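PDB 7JPJ: diaminopimelate decarboxylase from Phaeodactylum tricornutum, which probably catalyses the pyridoxal 5'-phosphate-dependent decarboxylation of diaminopimelate, the step that yields lysine at the end of its bacterial-type biosynthesis. Local coordinates for residues 316-321 and 353-358; 291-296 and 311-316. One frame throughout, in Å; residues are numbered along the deposited sequence.

Overall arrangement
The two contacts follow each other along the chain, share M316 and lie about 9 Å apart between centres, both on the side where the second subunit approaches. Contact 2 joins strand 289-300 to the end of strand 308-312 and the loop that follows; backbone bonds, one of them weak, are joined by side-chain bonds from Q296 and D313 to the facing backbone. Contact 1 pairs two loops, so side chains carry it: a threonine, a histidine, a cysteine and a methionine. Its touching residues are all buried, whereas contact 2 also involves the partly exposed K294, Q296 and D313. Where the chain leaves the adjacent parallel strands 308-312 and 347-353, a probable backbone bond from H355 N to A314 O, 2.9 Å, ties the two contacts together.

Contact 1: 316-321 and 353-358; sequences MTDVLR and VGHCCE
T317 and H355 illustrate how two loops can be joined through one hydroxyl and one ring nitrogen. The hydroxyl of T317 comes to the edge of the imidazole, close to the ring plane, and OG1 lies 2.9 Å from H355 NE2 in a hydrogen bond that either partner could donate. With OG1 set between the backbone N and the carbonyl carbon (chi1 44°), the hydroxyl meets the histidine, while CG2, beside the backbone N, faces C356. CG2 packs 3.7 Å from C356 SG, and CG of M316 meets the same sulfur at 3.9 Å, so the cysteine is bordered by carbon from two consecutive residues.

D318 adds a carboxylate near the ring without bonding to it. Its OD2 stays 4.2 Å from H355 NE2, the carboxylate plane turned 44° from that of the imidazole, and accepts a hydrogen bond from the backbone N of G315. The other ring nitrogen, H355 ND1, bonds to E105 of the second subunit. F407 stacks on the ring; together with the bonds at both nitrogens this probably limits its rotation.

These loops follow the adjacent parallel strands 308-312 and 347-353, and their far ends reach the active site. R321 lines the D-lysine pocket, while C357, the predicted proton donor, sends its carbonyl into a weak bond with K60 of the second subunit, the predicted cofactor lysine. Such a shared site at the dimer interface is characteristic of fold-type III decarboxylases, which pair a TIM barrel with a beta domain.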
loop_
_atom_site.group_PDB
_atom_site.type_symbol
_atom_site.label_atom_id
_atom_site.label_comp_id
_atom_site.label_asym_id
_atom_site.label_seq_id
_atom_site.Cartn_x
_atom_site.Cartn_y
_atom_site.Cartn_z
ATOM N N MET A 316 1.210 0.881 8.576
ATOM C CA MET A 316 1.097 0.984 7.124
ATOM C C MET A 316 -0.332 0.761 6.636
ATOM O O MET A 316 -0.663 1.169 5.517
ATOM C CB MET A 316 2.044 -0.014 6.460
ATOM C CG MET A 316 2.047 -1.373 7.130
ATOM S SD MET A 316 2.878 -2.629 6.150
ATOM C CE MET A 316 4.455 -1.831 5.848
ATOM N N THR A 317 -1.179 0.117 7.446
ATOM C CA THR A 317 -2.607 0.048 7.160
ATOM C C THR A 317 -3.249 1.429 7.090
ATOM O O THR A 317 -4.314 1.578 6.483
ATOM C CB THR A 317 -3.317 -0.777 8.233
ATOM O OG1 THR A 317 -2.818 -0.402 9.524
ATOM C CG2 THR A 317 -3.082 -2.261 8.019
ATOM N N ASP A 318 -2.632 2.433 7.697
ATOM C CA ASP A 318 -3.205 3.770 7.771
ATOM C C ASP A 318 -2.318 4.845 7.168
ATOM O O ASP A 318 -2.830 5.779 6.543
ATOM C CB ASP A 318 -3.517 4.114 9.230
ATOM C CG ASP A 318 -4.132 2.947 9.973
ATOM O OD1 ASP A 318 -5.327 2.655 9.744
ATOM O OD2 ASP A 318 -3.411 2.303 10.763
ATOM N N VAL A 319 -1.002 4.751 7.340
ATOM C CA VAL A 319 -0.055 5.673 6.721
ATOM C C VAL A 319 1.057 4.833 6.101
ATOM O O VAL A 319 1.883 4.259 6.822
ATOM C CB VAL A 319 0.513 6.692 7.719
ATOM C CG1 VAL A 319 1.483 7.625 7.025
ATOM C CG2 VAL A 319 -0.610 7.491 8.366
ATOM N N LEU A 320 1.075 4.758 4.770
ATOM C CA LEU A 320 2.032 3.936 4.044
ATOM C C LEU A 320 3.259 4.708 3.576
ATOM O O LEU A 320 4.289 4.088 3.291
ATOM C CB LEU A 320 1.347 3.289 2.832
ATOM C CG LEU A 320 2.188 2.441 1.876
ATOM C CD1 LEU A 320 2.615 1.134 2.529
ATOM C CD2 LEU A 320 1.437 2.192 0.580
ATOM N N ARG A 321 3.181 6.038 3.516
ATOM C CA ARG A 321 4.288 6.828 2.981
ATOM C C ARG A 321 5.625 6.582 3.677
ATOM O O ARG A 321 6.658 6.630 2.986
ATOM C CB ARG A 321 3.913 8.315 3.015
ATOM C CG ARG A 321 2.666 8.643 2.201
ATOM C CD ARG A 321 2.556 10.126 1.857
ATOM N NE ARG A 321 3.523 10.949 2.581
ATOM C CZ ARG A 321 4.506 11.639 2.007
ATOM N NH1 ARG A 321 4.663 11.615 0.690
ATOM N NH2 ARG A 321 5.332 12.355 2.755
ATOM N N VAL A 353 7.036 1.990 15.732
ATOM C CA VAL A 353 6.698 0.879 14.853
ATOM C C VAL A 353 5.184 0.719 14.805
ATOM O O VAL A 353 4.451 1.159 15.695
ATOM C CB VAL A 353 7.364 -0.443 15.287
ATOM C CG1 VAL A 353 8.880 -0.295 15.322
ATOM C CG2 VAL A 353 6.824 -0.897 16.633
ATOM N N GLY A 354 4.719 0.061 13.735
ATOM C CA GLY A 354 3.305 -0.176 13.549
ATOM C C GLY A 354 2.846 -1.513 14.110
ATOM O O GLY A 354 3.642 -2.359 14.516
ATOM N N HIS A 355 1.525 -1.698 14.112
ATOM C CA HIS A 355 0.915 -2.887 14.693
ATOM C C HIS A 355 0.884 -4.081 13.747
ATOM O O HIS A 355 0.472 -5.168 14.169
ATOM C CB HIS A 355 -0.509 -2.568 15.170
ATOM C CG HIS A 355 -1.434 -2.119 14.079
ATOM N ND1 HIS A 355 -2.785 -1.931 14.282
ATOM C CD2 HIS A 355 -1.205 -1.816 12.779
ATOM C CE1 HIS A 355 -3.347 -1.534 13.155
ATOM N NE2 HIS A 355 -2.411 -1.456 12.227
ATOM N N CYS A 356 1.299 -3.924 12.493
ATOM C CA CYS A 356 1.293 -5.044 11.561
ATOM C C CYS A 356 2.465 -5.974 11.836
ATOM O O CYS A 356 3.578 -5.529 12.126
ATOM C CB CYS A 356 1.354 -4.555 10.115
ATOM S SG CYS A 356 -0.038 -3.540 9.616
ATOM N N CYS A 357 2.208 -7.276 11.737
ATOM C CA CYS A 357 3.249 -8.286 11.920
ATOM C C CYS A 357 4.103 -8.342 10.652
ATOM O O CYS A 357 4.042 -9.277 9.850
ATOM C CB CYS A 357 2.628 -9.636 12.253
ATOM S SG CYS A 357 3.815 -10.905 12.742
ATOM N N GLU A 358 4.909 -7.297 10.473
ATOM C CA GLU A 358 5.760 -7.176 9.296
ATOM C C GLU A 358 6.953 -6.299 9.643
ATOM O O GLU A 358 6.781 -5.232 10.237
ATOM C CB GLU A 358 4.983 -6.586 8.119
ATOM C CG GLU A 358 5.851 -6.191 6.943
ATOM C CD GLU A 358 5.324 -6.736 5.633
ATOM O OE1 GLU A 358 4.713 -7.828 5.648
ATOM O OE2 GLU A 358 5.515 -6.066 4.594
#

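Contact 2: 291-296 and 311-316; sequences LVSKVQ and KLDAGM
Q296 NE2 is held by two carbonyls, L312 O across the hairpin and Q104 O of the second subunit. The bond to L312 O is 3.0 Å long with an N-H...O angle of 158°; the oxygen lies near the plane of the amide, although the donor stands above the plane of the carbonyl. A bend at chi2, 107°, folds the chain of Q296 back over the opposite strand. Its backbone N meanwhile donates to K311 O at 3.0 Å, so the residue grips two successive carbonyls. An alanine here would keep that backbone bond but is likely to leave L312 O and Q104 O of the neighbouring subunit without their amide donor.

Further along, a carboxylate does backbone work: K294 N points almost straight at D313 OD1, 3.2 Å away, and meets it from above the carboxylate plane. T27 bonds to OD2 of the same group, which anchors both oxygens. Apolar groups also meet here: CD1 and CD2 of L312 each lie 3.6 Å from S293 OG, and L291 CD2 reaches A314 CB.

The chemistry implies that, near the end of strand 308-312, side-chain amide and carboxylate bonds supplement a backbone pairing whose D313 N to K294 O bond is weak, with Q296 extending the hold to the dimer interface.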
loop_
_atom_site.group_PDB
_atom_site.type_symbol
_atom_site.label_atom_id
_atom_site.label_comp_id
_atom_site.label_asym_id
_atom_site.label_seq_id
_atom_site.Cartn_x
_atom_site.Cartn_y
_atom_site.Cartn_z
ATOM N N LEU A 291 -2.945 11.564 11.598
ATOM C CA LEU A 291 -3.244 10.260 12.173
ATOM C C LEU A 291 -3.122 10.330 13.690
ATOM O O LEU A 291 -2.106 10.792 14.221
ATOM C CB LEU A 291 -2.302 9.195 11.610
ATOM C CG LEU A 291 -2.379 7.811 12.264
ATOM C CD1 LEU A 291 -3.681 7.107 11.908
ATOM C CD2 LEU A 291 -1.180 6.959 11.886
ATOM N N VAL A 292 -4.159 9.873 14.386
ATOM C CA VAL A 292 -4.219 9.901 15.842
ATOM C C VAL A 292 -4.284 8.459 16.326
ATOM O O VAL A 292 -5.272 7.757 16.074
ATOM C CB VAL A 292 -5.417 10.710 16.352
ATOM C CG1 VAL A 292 -5.378 10.824 17.864
ATOM C CG2 VAL A 292 -5.437 12.085 15.711
ATOM N N SER A 293 -3.238 8.015 17.018
ATOM C CA SER A 293 -3.149 6.651 17.520
ATOM C C SER A 293 -2.697 6.667 18.974
ATOM O O SER A 293 -2.318 7.705 19.523
ATOM C CB SER A 293 -2.185 5.804 16.678
ATOM O OG SER A 293 -0.847 6.239 16.851
ATOM N N LYS A 294 -2.736 5.492 19.596
ATOM C CA LYS A 294 -2.309 5.322 20.975
ATOM C C LYS A 294 -1.094 4.408 21.035
ATOM O O LYS A 294 -0.927 3.508 20.205
ATOM C CB LYS A 294 -3.438 4.754 21.847
ATOM C CG LYS A 294 -4.155 5.816 22.678
ATOM C CD LYS A 294 -5.365 5.257 23.424
ATOM C CE LYS A 294 -6.580 6.172 23.282
ATOM N NZ LYS A 294 -6.744 7.091 24.448
ATOM N N VAL A 295 -0.237 4.659 22.023
ATOM C CA VAL A 295 0.916 3.807 22.299
ATOM C C VAL A 295 0.405 2.611 23.098
ATOM O O VAL A 295 0.141 2.717 24.296
ATOM C CB VAL A 295 2.018 4.561 23.045
ATOM C CG1 VAL A 295 3.266 3.699 23.157
ATOM C CG2 VAL A 295 2.331 5.873 22.341
ATOM N N GLN A 296 0.253 1.468 22.433
ATOM C CA GLN A 296 -0.281 0.275 23.076
ATOM C C GLN A 296 0.794 -0.615 23.685
ATOM O O GLN A 296 0.455 -1.535 24.438
ATOM C CB GLN A 296 -1.112 -0.539 22.077
ATOM C CG GLN A 296 -0.401 -0.838 20.770
ATOM C CD GLN A 296 0.018 -2.291 20.647
ATOM O OE1 GLN A 296 -0.187 -3.091 21.560
ATOM N NE2 GLN A 296 0.615 -2.639 19.513
ATOM N N LYS A 311 5.241 0.986 20.137
ATOM C CA LYS A 311 4.355 0.225 19.265
ATOM C C LYS A 311 2.961 0.837 19.321
ATOM O O LYS A 311 2.369 0.950 20.399
ATOM C CB LYS A 311 4.315 -1.246 19.678
ATOM C CG LYS A 311 5.685 -1.854 19.954
ATOM C CD LYS A 311 5.572 -3.198 20.654
ATOM C CE LYS A 311 5.907 -4.343 19.722
ATOM N NZ LYS A 311 5.778 -5.665 20.399
ATOM N N LEU A 312 2.441 1.224 18.160
ATOM C CA LEU A 312 1.130 1.845 18.062
ATOM C C LEU A 312 0.057 0.802 17.758
ATOM O O LEU A 312 0.341 -0.377 17.536
ATOM C CB LEU A 312 1.125 2.919 16.974
ATOM C CG LEU A 312 2.279 3.919 16.922
ATOM C CD1 LEU A 312 2.201 4.716 15.632
ATOM C CD2 LEU A 312 2.247 4.843 18.130
ATOM N N ASP A 313 -1.197 1.256 17.752
ATOM C CA ASP A 313 -2.311 0.465 17.243
ATOM C C ASP A 313 -2.660 0.840 15.807
ATOM O O ASP A 313 -3.814 0.704 15.386
ATOM C CB ASP A 313 -3.536 0.595 18.154
ATOM C CG ASP A 313 -4.061 2.021 18.252
ATOM O OD1 ASP A 313 -3.404 2.954 17.743
ATOM O OD2 ASP A 313 -5.141 2.205 18.855
ATOM N N ALA A 314 -1.672 1.318 15.053
ATOM C CA ALA A 314 -1.839 1.698 13.660
ATOM C C ALA A 314 -0.539 1.392 12.930
ATOM O O ALA A 314 0.430 0.915 13.525
ATOM C CB ALA A 314 -2.219 3.176 13.536
ATOM N N GLY A 315 -0.517 1.668 11.631
ATOM C CA GLY A 315 0.697 1.431 10.863
ATOM C C GLY A 315 0.480 1.658 9.383
ATOM O O GLY A 315 -0.324 2.507 8.980
ATOM N N MET A 316 1.210 0.881 8.576
ATOM C CA MET A 316 1.097 0.984 7.124
ATOM C C MET A 316 -0.332 0.761 6.636
ATOM O O MET A 316 -0.663 1.169 5.517
ATOM C CB MET A 316 2.044 -0.014 6.460
ATOM C CG MET A 316 2.047 -1.373 7.130
ATOM S SD MET A 316 2.878 -2.629 6.150
ATOM C CE MET A 316 4.455 -1.831 5.848
#